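Local coordinates for ganglioside-induced differentiation-associated protein 2 (Homo sapiens, PDB 4UML) that has a macro domain, the part described here, of a fold that in many relatives binds ADP-ribose, and probably acts in signalling, though its own function is not firmly established, at residues A65-E78 / N120-P132. Numbering follows the deposited sequence.
Sequences ALLNCTAIVNTSNE and NLAARFIIHTVGP
The side chains of Asn74 and His128 meet: ND2 of Asn74 donates to ND1 of His128 over 3.2 Å, with an N-H...N angle of 166°. ND2 lies at the ring edge near the imidazole plane and ND1 near the amide plane, the two planes being 87° apart. With CG anti to the backbone N (chi1 180°), the Asn74 amide extends to that edge, while CG2 of Ile126 lies over one face, 3.3 Å above the ring plane and offset toward its rim. Beneath these side chains the backbones pair in parallel, Ile127 N giving a 2.7 Å bond to Ile72 O and Asn74 N a 2.9 Å bond to Ile127 O. Strands 71-75 and 125-129 are thus neighbours in the mixed sheet of the macro domain, with helix 85-94 packed against Ile72 and Asn74 and helix 139-159 against Val73 and Ile127. On the latter face, CD1 of Ile127 reaches CB of Ala71 at 3.7 Å. One water donates to Thr75 OG1, which also hydrogen-bonds Ile170 O, and to Ser76 O, and accepts from Gly131 N; in the loops leading into the strands, another links Ala65 O and Leu67 O to Ala123 N. Farther out, Ser87 OG bonds Asn74 OD1 and Thr116 OG1 bonds His128 NE2. Were an alanine to replace Asn74, ND1 of His128 would probably lose this donor and Ser87 OG its amide acceptor, while Thr116 still held NE2.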
loop_
_atom_site.group_PDB
_atom_site.type_symbol
_atom_site.label_atom_id
_atom_site.label_comp_id
_atom_site.label_asym_id
_atom_site.label_seq_id
_atom_site.Cartn_x
_atom_site.Cartn_y
_atom_site.Cartn_z
ATOM N N ALA A 65 0.767 10.471 0.117
ATOM C CA ALA A 65 0.041 11.410 -0.692
ATOM C C ALA A 65 0.906 12.232 -1.648
ATOM O O ALA A 65 0.389 12.799 -2.602
ATOM C CB ALA A 65 -0.803 12.326 0.183
ATOM N N LEU A 66 2.210 12.252 -1.411
ATOM C CA LEU A 66 3.128 13.026 -2.247
ATOM C C LEU A 66 3.600 12.264 -3.461
ATOM O O LEU A 66 4.225 12.845 -4.337
ATOM C CB LEU A 66 4.344 13.413 -1.433
ATOM C CG LEU A 66 4.021 14.333 -0.236
ATOM C CD1 LEU A 66 5.267 14.564 0.596
ATOM C CD2 LEU A 66 3.459 15.631 -0.747
ATOM N N LEU A 67 3.319 10.974 -3.524
ATOM C CA LEU A 67 3.947 10.147 -4.543
ATOM C C LEU A 67 3.244 10.238 -5.887
ATOM O O LEU A 67 2.027 10.244 -5.952
ATOM C CB LEU A 67 4.001 8.689 -4.073
ATOM C CG LEU A 67 4.924 8.359 -2.903
ATOM C CD1 LEU A 67 4.629 6.941 -2.426
ATOM C CD2 LEU A 67 6.385 8.521 -3.299
ATOM N N ASN A 68 4.014 10.293 -6.973
ATOM C CA ASN A 68 3.446 10.253 -8.322
ATOM C C ASN A 68 3.316 8.824 -8.886
ATOM O O ASN A 68 3.401 8.628 -10.078
ATOM C CB ASN A 68 4.260 11.145 -9.275
ATOM C CG ASN A 68 5.637 10.584 -9.550
ATOM O OD1 ASN A 68 6.145 9.771 -8.769
ATOM N ND2 ASN A 68 6.244 10.984 -10.672
ATOM N N CYS A 69 3.079 7.833 -8.039
ATOM C CA CYS A 69 2.707 6.512 -8.506
ATOM C C CYS A 69 1.394 6.586 -9.283
ATOM O O CYS A 69 0.604 7.532 -9.097
ATOM C CB CYS A 69 2.570 5.565 -7.307
ATOM S SG CYS A 69 4.115 5.298 -6.398
ATOM N N THR A 70 1.117 5.571 -10.102
ATOM C CA THR A 70 -0.129 5.514 -10.870
ATOM C C THR A 70 -1.320 5.607 -9.908
ATOM O O THR A 70 -2.285 6.359 -10.168
ATOM C CB THR A 70 -0.233 4.231 -11.722
ATOM O OG1 THR A 70 1.017 4.036 -12.410
ATOM C CG2 THR A 70 -1.410 4.333 -12.741
ATOM N N ALA A 71 -1.246 4.832 -8.821
ATOM C CA ALA A 71 -2.192 4.876 -7.726
ATOM C C ALA A 71 -1.480 4.919 -6.375
ATOM O O ALA A 71 -0.425 4.293 -6.170
ATOM C CB ALA A 71 -3.115 3.668 -7.768
ATOM N N ILE A 72 -2.054 5.678 -5.464
ATOM C CA ILE A 72 -1.714 5.592 -4.057
ATOM C C ILE A 72 -2.910 5.005 -3.321
ATOM O O ILE A 72 -4.060 5.046 -3.804
ATOM C CB ILE A 72 -1.234 6.923 -3.442
ATOM C CG1 ILE A 72 -2.334 7.994 -3.497
ATOM C CG2 ILE A 72 0.035 7.406 -4.102
ATOM C CD1 ILE A 72 -2.299 8.849 -2.280
ATOM N N VAL A 73 -2.616 4.427 -2.170
ATOM C CA VAL A 73 -3.582 3.701 -1.386
ATOM C C VAL A 73 -3.986 4.476 -0.115
ATOM O O VAL A 73 -3.152 4.940 0.637
ATOM C CB VAL A 73 -3.021 2.341 -0.984
ATOM C CG1 VAL A 73 -4.028 1.585 -0.119
ATOM C CG2 VAL A 73 -2.628 1.510 -2.203
ATOM N N ASN A 74 -5.288 4.630 0.053
ATOM C CA ASN A 74 -5.905 5.229 1.205
ATOM C C ASN A 74 -6.480 4.087 2.029
ATOM O O ASN A 74 -6.941 3.077 1.485
ATOM C CB ASN A 74 -7.007 6.192 0.785
ATOM C CG ASN A 74 -7.698 6.847 1.998
ATOM O OD1 ASN A 74 -7.053 7.162 2.968
ATOM N ND2 ASN A 74 -9.008 6.977 1.946
ATOM N N THR A 75 -6.320 4.192 3.337
ATOM C CA THR A 75 -6.872 3.223 4.271
ATOM C C THR A 75 -7.942 3.914 5.105
ATOM O O THR A 75 -7.729 5.054 5.568
ATOM C CB THR A 75 -5.787 2.525 5.100
ATOM O OG1 THR A 75 -6.351 1.388 5.749
ATOM C CG2 THR A 75 -5.115 3.447 6.132
ATOM N N SER A 76 -9.089 3.248 5.278
ATOM C CA SER A 76 -10.280 3.944 5.784
ATOM C C SER A 76 -11.211 3.046 6.603
ATOM O O SER A 76 -10.804 1.978 7.066
ATOM C CB SER A 76 -11.000 4.575 4.606
ATOM O OG SER A 76 -11.863 5.621 4.994
ATOM N N ASN A 77 -12.449 3.497 6.795
ATOM C CA ASN A 77 -13.472 2.672 7.425
ATOM C C ASN A 77 -14.514 2.344 6.395
ATOM O O ASN A 77 -14.421 2.789 5.234
ATOM C CB ASN A 77 -14.077 3.359 8.667
ATOM C CG ASN A 77 -14.743 4.690 8.361
ATOM O OD1 ASN A 77 -14.925 5.107 7.206
ATOM N ND2 ASN A 77 -15.084 5.384 9.414
ATOM N N GLU A 78 -15.546 1.614 6.812
ATOM C CA GLU A 78 -16.483 1.053 5.852
ATOM C C GLU A 78 -17.304 2.158 5.189
ATOM O O GLU A 78 -17.785 1.997 4.075
ATOM C CB GLU A 78 -17.381 -0.003 6.517
ATOM C CG GLU A 78 -16.624 -1.196 7.118
ATOM C CD GLU A 78 -15.834 -0.895 8.424
ATOM O OE1 GLU A 78 -15.812 0.275 8.912
ATOM O OE2 GLU A 78 -15.199 -1.846 8.960
ATOM N N ASN A 120 -6.381 16.562 -7.211
ATOM C CA ASN A 120 -5.130 17.336 -7.197
ATOM C C ASN A 120 -3.876 16.557 -6.780
ATOM O O ASN A 120 -2.779 17.126 -6.670
ATOM C CB ASN A 120 -5.281 18.628 -6.392
ATOM C CG ASN A 120 -4.075 19.569 -6.508
ATOM O OD1 ASN A 120 -3.653 19.938 -7.581
ATOM N ND2 ASN A 120 -3.545 19.955 -5.390
ATOM N N LEU A 121 -4.002 15.263 -6.525
ATOM C CA LEU A 121 -2.825 14.518 -6.132
ATOM C C LEU A 121 -1.909 14.334 -7.334
ATOM O O LEU A 121 -2.373 14.297 -8.501
ATOM C CB LEU A 121 -3.209 13.126 -5.624
ATOM C CG LEU A 121 -3.975 12.974 -4.329
ATOM C CD1 LEU A 121 -4.293 11.490 -4.127
ATOM C CD2 LEU A 121 -3.189 13.551 -3.159
ATOM N N ALA A 122 -0.621 14.186 -7.058
ATOM C CA ALA A 122 0.314 13.790 -8.128
ATOM C C ALA A 122 -0.045 12.438 -8.769
ATOM O O ALA A 122 0.236 12.205 -9.952
ATOM C CB ALA A 122 1.724 13.781 -7.611
ATOM N N ALA A 123 -0.665 11.549 -8.005
ATOM C CA ALA A 123 -1.033 10.216 -8.512
ATOM C C ALA A 123 -2.316 10.313 -9.342
ATOM O O ALA A 123 -3.193 11.099 -9.017
ATOM C CB ALA A 123 -1.256 9.261 -7.361
ATOM N N ARG A 124 -2.423 9.494 -10.382
ATOM C CA ARG A 124 -3.613 9.403 -11.236
ATOM C C ARG A 124 -4.844 8.859 -10.499
ATOM O O ARG A 124 -5.964 9.309 -10.763
ATOM C CB ARG A 124 -3.317 8.534 -12.481
ATOM C CG ARG A 124 -4.463 8.368 -13.480
ATOM C CD ARG A 124 -4.117 7.354 -14.592
ATOM N NE ARG A 124 -3.050 7.823 -15.489
ATOM C CZ ARG A 124 -2.189 7.045 -16.166
ATOM N NH1 ARG A 124 -2.224 5.704 -16.081
ATOM N NH2 ARG A 124 -1.269 7.617 -16.950
ATOM N N PHE A 125 -4.645 7.862 -9.629
ATOM C CA PHE A 125 -5.747 7.228 -8.909
ATOM C C PHE A 125 -5.473 7.124 -7.435
ATOM O O PHE A 125 -4.340 7.131 -6.995
ATOM C CB PHE A 125 -5.989 5.786 -9.393
ATOM C CG PHE A 125 -6.311 5.652 -10.876
ATOM C CD1 PHE A 125 -7.527 6.098 -11.391
ATOM C CD2 PHE A 125 -5.439 4.996 -11.728
ATOM C CE1 PHE A 125 -7.824 5.965 -12.752
ATOM C CE2 PHE A 125 -5.742 4.808 -13.079
ATOM C CZ PHE A 125 -6.937 5.296 -13.589
ATOM N N ILE A 126 -6.548 6.989 -6.666
ATOM C CA ILE A 126 -6.452 6.544 -5.289
ATOM C C ILE A 126 -7.156 5.202 -5.280
ATOM O O ILE A 126 -8.248 5.077 -5.862
ATOM C CB ILE A 126 -7.179 7.484 -4.311
ATOM C CG1 ILE A 126 -6.594 8.884 -4.361
ATOM C CG2 ILE A 126 -7.051 6.996 -2.866
ATOM C CD1 ILE A 126 -7.517 9.944 -3.831
ATOM N N ILE A 127 -6.538 4.213 -4.624
ATOM C CA ILE A 127 -7.232 2.980 -4.294
ATOM C C ILE A 127 -7.584 3.030 -2.800
ATOM O O ILE A 127 -6.701 3.108 -1.944
ATOM C CB ILE A 127 -6.376 1.737 -4.629
ATOM C CG1 ILE A 127 -6.114 1.705 -6.126
ATOM C CG2 ILE A 127 -7.097 0.458 -4.160
ATOM C CD1 ILE A 127 -5.036 0.735 -6.531
ATOM N N HIS A 128 -8.881 3.010 -2.496
ATOM C CA HIS A 128 -9.349 3.067 -1.140
ATOM C C HIS A 128 -9.592 1.648 -0.654
ATOM O O HIS A 128 -10.215 0.828 -1.362
ATOM C CB HIS A 128 -10.652 3.866 -1.080
ATOM C CG HIS A 128 -10.558 5.225 -1.702
ATOM N ND1 HIS A 128 -10.238 6.352 -0.977
ATOM C CD2 HIS A 128 -10.699 5.630 -2.986
ATOM C CE1 HIS A 128 -10.209 7.403 -1.780
ATOM N NE2 HIS A 128 -10.501 6.996 -3.005
ATOM N N THR A 129 -9.124 1.357 0.548
ATOM C CA THR A 129 -9.371 0.048 1.141
ATOM C C THR A 129 -9.650 0.153 2.641
ATOM O O THR A 129 -9.437 1.218 3.224
ATOM C CB THR A 129 -8.171 -0.875 0.857
ATOM O OG1 THR A 129 -8.552 -2.225 1.093
ATOM C CG2 THR A 129 -6.950 -0.492 1.690
ATOM N N VAL A 130 -10.090 -0.940 3.261
ATOM C CA VAL A 130 -10.502 -0.947 4.693
ATOM C C VAL A 130 -9.936 -2.183 5.390
ATOM O O VAL A 130 -10.316 -3.311 5.108
ATOM C CB VAL A 130 -12.048 -0.967 4.821
ATOM C CG1 VAL A 130 -12.527 -1.084 6.280
ATOM C CG2 VAL A 130 -12.665 0.235 4.113
ATOM N N GLY A 131 -8.998 -1.955 6.276
ATOM C CA GLY A 131 -8.409 -3.007 7.055
ATOM C C GLY A 131 -9.329 -3.395 8.215
ATOM O O GLY A 131 -10.253 -2.662 8.575
ATOM N N PRO A 132 -9.070 -4.555 8.800
ATOM C CA PRO A 132 -9.968 -5.044 9.852
ATOM C C PRO A 132 -9.699 -4.301 11.181
ATOM O O PRO A 132 -8.563 -3.869 11.453
ATOM C CB PRO A 132 -9.565 -6.501 9.962
ATOM C CG PRO A 132 -8.110 -6.487 9.678
ATOM C CD PRO A 132 -7.923 -5.445 8.597
HETATM O O HOH W 1 -0.223 11.421 -5.009
HETATM O O HOH W 2 0.419 14.908 -4.438
HETATM O O HOH W 3 0.871 9.682 -11.702
HETATM O O HOH W 4 -8.498 0.886 7.291
#